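PDB 5VM1: xylulokinase from Brucella ovis, which probably phosphorylates D-xylulose to D-xylulose 5-phosphate at the expense of ATP, as a member of the FGGY family of carbohydrate kinases. Local coordinates for residues Gly274-Lys279 with Val284-His289; Pro280-His285 with Leu389-Thr394. All blocks are in the same frame, centred on the assembly; numbering follows the deposited sequence.

Contact 1 (Gly274-Lys279 with Val284-His289); sequences GAYQPK and VHAFCH
A286 turns its methyl group into the backbone at Q277 and P278, with CB 3.8 Å from P278 CA and 3.9 Å from Q277 O. The ring of Y276 reaches the same methyl obliquely, its CE1 lying 4.2 Å from A286 CB. That ring is paired within its own segment as well: P278 CD sits over its centre, 3.5 Å above the plane, so Y276, P278 and A286 form one apolar cluster, with W295 also meeting the Y276 ring. H285 and F287 point away from the loop, which therefore meets the strand by way of A286. Strand 285-288 is an outermost strand of the seven-stranded mixed sheet of the C-terminal FGGY domain, a fold of the actin-like ATPase clan. It is hydrogen-bonded antiparallel to strand 295-301, where Q297 NE2 also binds Q277 O and ties the loop to the next strand. At the other end of the contact, V284 N donates to K279 O, a nearly straight (163°) but weak bond of 3.4 Å that closes the turn between them. Water 1 adds a second link, accepting from K279 N at 2.6 Å and donating to V284 O at 3.0 Å. Apolar contact beside these bonds comes from the start of the lysine chain, where K279 CB lies 4.0 Å from V284 CG2. Because CG is anti to the backbone N (chi1 -157°) and the chain bends at chi2 (62°), the ammonium end leads away from V284 to a weak hydrogen bond with S391 O.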
loop_
_atom_site.group_PDB
_atom_site.type_symbol
_atom_site.label_atom_id
_atom_site.label_comp_id
_atom_site.label_asym_id
_atom_site.label_seq_id
_atom_site.Cartn_x
_atom_site.Cartn_y
_atom_site.Cartn_z
ATOM N N GLY A 274 3.310 17.817 -0.053
ATOM C CA GLY A 274 3.825 18.758 -1.034
ATOM C C GLY A 274 5.334 18.774 -1.182
ATOM O O GLY A 274 5.857 19.428 -2.092
ATOM N N ALA A 275 6.040 18.067 -0.298
ATOM C CA ALA A 275 7.485 17.930 -0.364
ATOM C C ALA A 275 7.886 16.561 0.171
ATOM O O ALA A 275 7.053 15.786 0.652
ATOM C CB ALA A 275 8.188 19.040 0.426
ATOM N N TYR A 276 9.172 16.246 0.014
ATOM C CA TYR A 276 9.746 15.032 0.576
ATOM C C TYR A 276 9.997 15.244 2.063
ATOM O O TYR A 276 10.800 16.100 2.451
ATOM C CB TYR A 276 11.019 14.668 -0.172
ATOM C CG TYR A 276 11.889 13.626 0.490
ATOM C CD1 TYR A 276 11.450 12.312 0.691
ATOM C CD2 TYR A 276 13.175 13.960 0.892
ATOM C CE1 TYR A 276 12.296 11.369 1.279
ATOM C CE2 TYR A 276 13.992 13.061 1.476
ATOM C CZ TYR A 276 13.572 11.777 1.670
ATOM O OH TYR A 276 14.474 10.941 2.268
ATOM N N GLN A 277 9.322 14.459 2.897
ATOM C CA GLN A 277 9.265 14.690 4.339
ATOM C C GLN A 277 9.576 13.395 5.086
ATOM O O GLN A 277 8.701 12.793 5.718
ATOM C CB GLN A 277 7.889 15.238 4.711
ATOM C CG GLN A 277 7.480 16.395 3.849
ATOM C CD GLN A 277 6.114 16.917 4.183
ATOM O OE1 GLN A 277 5.437 17.505 3.337
ATOM N NE2 GLN A 277 5.696 16.715 5.421
ATOM N N PRO A 278 10.830 12.966 5.078
ATOM C CA PRO A 278 11.165 11.701 5.725
ATOM C C PRO A 278 11.195 11.808 7.241
ATOM O O PRO A 278 11.481 12.855 7.825
ATOM C CB PRO A 278 12.563 11.398 5.181
ATOM C CG PRO A 278 13.159 12.753 4.972
ATOM C CD PRO A 278 12.014 13.600 4.468
ATOM N N LYS A 279 10.949 10.683 7.870
ATOM C CA LYS A 279 11.088 10.585 9.308
ATOM C C LYS A 279 11.331 9.123 9.654
ATOM O O LYS A 279 10.540 8.519 10.383
ATOM C CB LYS A 279 9.836 11.109 10.018
ATOM C CG LYS A 279 10.059 11.574 11.462
ATOM C CD LYS A 279 11.024 12.707 11.478
ATOM C CE LYS A 279 10.846 13.625 12.658
ATOM N NZ LYS A 279 11.546 14.911 12.337
ATOM N N VAL A 284 8.198 6.045 10.038
ATOM C CA VAL A 284 7.198 6.327 9.011
ATOM C C VAL A 284 7.870 6.152 7.651
ATOM O O VAL A 284 9.085 6.317 7.510
ATOM C CB VAL A 284 6.550 7.733 9.118
ATOM C CG1 VAL A 284 6.525 8.255 10.547
ATOM C CG2 VAL A 284 7.206 8.699 8.173
ATOM N N HIS A 285 7.103 5.704 6.665
ATOM C CA HIS A 285 7.587 5.635 5.287
ATOM C C HIS A 285 7.318 6.952 4.568
ATOM O O HIS A 285 6.275 7.583 4.774
ATOM C CB HIS A 285 6.940 4.469 4.531
ATOM C CG HIS A 285 7.405 3.140 5.024
ATOM N ND1 HIS A 285 8.730 2.756 4.975
ATOM C CD2 HIS A 285 6.751 2.144 5.664
ATOM C CE1 HIS A 285 8.864 1.558 5.516
ATOM N NE2 HIS A 285 7.680 1.169 5.953
ATOM N N ALA A 286 8.281 7.376 3.741
ATOM C CA ALA A 286 8.130 8.555 2.884
ATOM C C ALA A 286 8.532 8.156 1.474
ATOM O O ALA A 286 9.697 7.824 1.220
ATOM C CB ALA A 286 8.968 9.743 3.360
ATOM N N PHE A 287 7.568 8.200 0.565
ATOM C CA PHE A 287 7.754 7.770 -0.805
ATOM C C PHE A 287 7.260 8.864 -1.731
ATOM O O PHE A 287 6.418 9.692 -1.351
ATOM C CB PHE A 287 6.963 6.491 -1.124
ATOM C CG PHE A 287 7.373 5.280 -0.348
ATOM C CD1 PHE A 287 8.703 4.942 -0.198
ATOM C CD2 PHE A 287 6.409 4.436 0.192
ATOM C CE1 PHE A 287 9.071 3.783 0.500
ATOM C CE2 PHE A 287 6.768 3.281 0.890
ATOM C CZ PHE A 287 8.105 2.958 1.043
ATOM N N CYS A 288 7.737 8.808 -2.977
ATOM C CA CYS A 288 7.148 9.630 -4.028
ATOM C C CYS A 288 5.701 9.218 -4.262
ATOM O O CYS A 288 5.329 8.050 -4.110
ATOM C CB CYS A 288 7.922 9.478 -5.342
ATOM S SG CYS A 288 9.700 9.815 -5.247
ATOM N N HIS A 289 4.878 10.191 -4.629
ATOM C CA HIS A 289 3.519 9.907 -5.058
ATOM C C HIS A 289 3.511 9.601 -6.553
ATOM O O HIS A 289 4.546 9.600 -7.213
ATOM C CB HIS A 289 2.603 11.083 -4.742
ATOM C CG HIS A 289 1.182 10.692 -4.479
ATOM N ND1 HIS A 289 0.564 9.649 -5.132
ATOM C CD2 HIS A 289 0.242 11.238 -3.669
ATOM C CE1 HIS A 289 -0.693 9.565 -4.736
ATOM N NE2 HIS A 289 -0.916 10.524 -3.858
HETATM O O HOH W 1 10.354 8.721 6.253
#

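Contact 2 (Pro280-His285 with Leu389-Thr394)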
loop_
_atom_site.group_PDB
_atom_site.type_symbol
_atom_site.label_atom_id
_atom_site.label_comp_id
_atom_site.label_asym_id
_atom_site.label_seq_id
_atom_site.Cartn_x
_atom_site.Cartn_y
_atom_site.Cartn_z
ATOM N N PRO A 280 12.410 8.513 9.165
ATOM C CA PRO A 280 12.640 7.091 9.486
ATOM C C PRO A 280 12.923 6.861 10.955
ATOM O O PRO A 280 12.831 5.720 11.410
ATOM C CB PRO A 280 13.848 6.712 8.613
ATOM C CG PRO A 280 14.551 8.006 8.370
ATOM C CD PRO A 280 13.477 9.072 8.322
ATOM N N GLU A 281 13.303 7.904 11.697
ATOM C CA GLU A 281 13.561 7.768 13.124
ATOM C C GLU A 281 12.301 7.369 13.877
ATOM O O GLU A 281 12.385 6.716 14.918
ATOM C CB GLU A 281 14.130 9.075 13.680
ATOM C CG GLU A 281 15.111 9.724 12.736
ATOM C CD GLU A 281 14.450 10.766 11.853
ATOM O OE1 GLU A 281 13.687 11.586 12.404
ATOM O OE2 GLU A 281 14.663 10.748 10.619
ATOM N N SER A 282 11.132 7.794 13.396
ATOM C CA SER A 282 9.845 7.375 13.932
ATOM C C SER A 282 9.193 6.281 13.089
ATOM O O SER A 282 7.983 6.054 13.211
ATOM C CB SER A 282 8.904 8.567 14.031
ATOM O OG SER A 282 9.616 9.757 14.269
ATOM N N ALA A 283 9.962 5.639 12.204
ATOM C CA ALA A 283 9.511 4.496 11.420
ATOM C C ALA A 283 8.273 4.823 10.581
ATOM O O ALA A 283 7.385 3.988 10.419
ATOM C CB ALA A 283 9.264 3.274 12.299
ATOM N N VAL A 284 8.198 6.045 10.038
ATOM C CA VAL A 284 7.198 6.327 9.011
ATOM C C VAL A 284 7.870 6.152 7.651
ATOM O O VAL A 284 9.085 6.317 7.510
ATOM C CB VAL A 284 6.550 7.733 9.118
ATOM C CG1 VAL A 284 6.525 8.255 10.547
ATOM C CG2 VAL A 284 7.206 8.699 8.173
ATOM N N HIS A 285 7.103 5.704 6.665
ATOM C CA HIS A 285 7.587 5.635 5.287
ATOM C C HIS A 285 7.318 6.952 4.568
ATOM O O HIS A 285 6.275 7.583 4.774
ATOM C CB HIS A 285 6.940 4.469 4.531
ATOM C CG HIS A 285 7.405 3.140 5.024
ATOM N ND1 HIS A 285 8.730 2.756 4.975
ATOM C CD2 HIS A 285 6.751 2.144 5.664
ATOM C CE1 HIS A 285 8.864 1.558 5.516
ATOM N NE2 HIS A 285 7.680 1.169 5.953
ATOM N N LEU A 389 3.398 11.277 11.947
ATOM C CA LEU A 389 3.276 12.098 10.744
ATOM C C LEU A 389 3.364 13.582 11.062
ATOM O O LEU A 389 3.980 14.355 10.314
ATOM C CB LEU A 389 1.969 11.785 10.018
ATOM C CG LEU A 389 1.858 10.389 9.424
ATOM C CD1 LEU A 389 0.774 10.408 8.361
ATOM C CD2 LEU A 389 3.173 10.031 8.814
ATOM N N GLN A 390 2.720 14.012 12.145
ATOM C CA GLN A 390 2.822 15.409 12.527
ATOM C C GLN A 390 4.249 15.793 12.890
ATOM O O GLN A 390 4.684 16.901 12.575
ATOM C CB GLN A 390 1.847 15.687 13.659
ATOM C CG GLN A 390 0.421 15.741 13.147
ATOM C CD GLN A 390 -0.542 16.338 14.150
ATOM O OE1 GLN A 390 -0.131 17.060 15.062
ATOM N NE2 GLN A 390 -1.842 16.165 13.895
ATOM N N SER A 391 5.024 14.878 13.475
ATOM C CA SER A 391 6.407 15.242 13.737
ATOM C C SER A 391 7.225 15.308 12.458
ATOM O O SER A 391 8.392 15.699 12.501
ATOM C CB SER A 391 7.059 14.253 14.702
ATOM O OG SER A 391 7.327 13.031 14.034
ATOM N N ALA A 392 6.658 14.898 11.330
ATOM C CA ALA A 392 7.369 14.940 10.066
ATOM C C ALA A 392 6.776 15.982 9.120
ATOM O O ALA A 392 6.908 15.851 7.898
ATOM C CB ALA A 392 7.411 13.547 9.434
ATOM N N GLY A 393 6.123 17.011 9.676
ATOM C CA GLY A 393 5.709 18.209 8.951
ATOM C C GLY A 393 4.326 18.186 8.331
ATOM O O GLY A 393 3.998 19.091 7.548
ATOM N N THR A 394 3.491 17.228 8.705
ATOM C CA THR A 394 2.185 16.993 8.108
ATOM C C THR A 394 1.140 17.264 9.178
ATOM O O THR A 394 1.276 16.788 10.308
ATOM C CB THR A 394 2.090 15.539 7.565
ATOM O OG1 THR A 394 2.762 15.447 6.305
ATOM C CG2 THR A 394 0.665 15.049 7.423
#
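V284 and L389 supply the apolar part of this contact, their side chains crossing obliquely. The CD2 branch of L389 does the touching, 4.1 Å from V284 CB and 4.2 Å from V284 CG1. With CG anti to the carbonyl carbon (chi1 -66°) and chi2 at -160°, CD2 of L389 is brought beside the valine although the CA atoms of V284 and L389 are 7.2 Å apart. L389 also packs on L269 and A271 of strand 267-273 and on Q297, so the leucine side chain is shared between the loop and the sheet.

Polar side chains approach without bonding across the gap. S282 OG and S391 OG are 4.0 Å apart, too far for a hydrogen bond, and S391 OG is instead bonded to A388 O, one turn back along the helix.

Backbone bonds shape each segment separately. In the loop, A283 N donates to P280 O at 3.0 Å, closing a tight turn. In the other segment, A392 N reaches L389 O at 2.9 Å, G393 N reaches Q390 O at 3.2 Å, and T394 N makes a weak 3.3 Å bond to the same L389 O. With G393 at positive phi (91°), this 6→1 and 5→2 pairing of amides with carbonyls is a Schellman motif, by which helix 367-390 gives way to the chain leading to strand 399-402.

Overall arrangement
The centres of the two contacts lie 8 Å apart within the C-terminal FGGY domain, and V284 and H285 belong to both. Along the chain, 274-279 and 280-285 follow strand 267-273 and lead into strand 285-288 at the sheet edge, whereas 389-394 arrives about a hundred residues later from helix 367-390. A probable hydrogen bond of 2.9 Å from Q277 NE2 to A392 O joins the contacts directly, as does packing of K279 on A392. One loop thus links edge strand and helix end. Contact 1 is nearer the predicted substrate site, the side chains of A286 and M87 being about 11 Å apart; contact 2 is structural packing away from it.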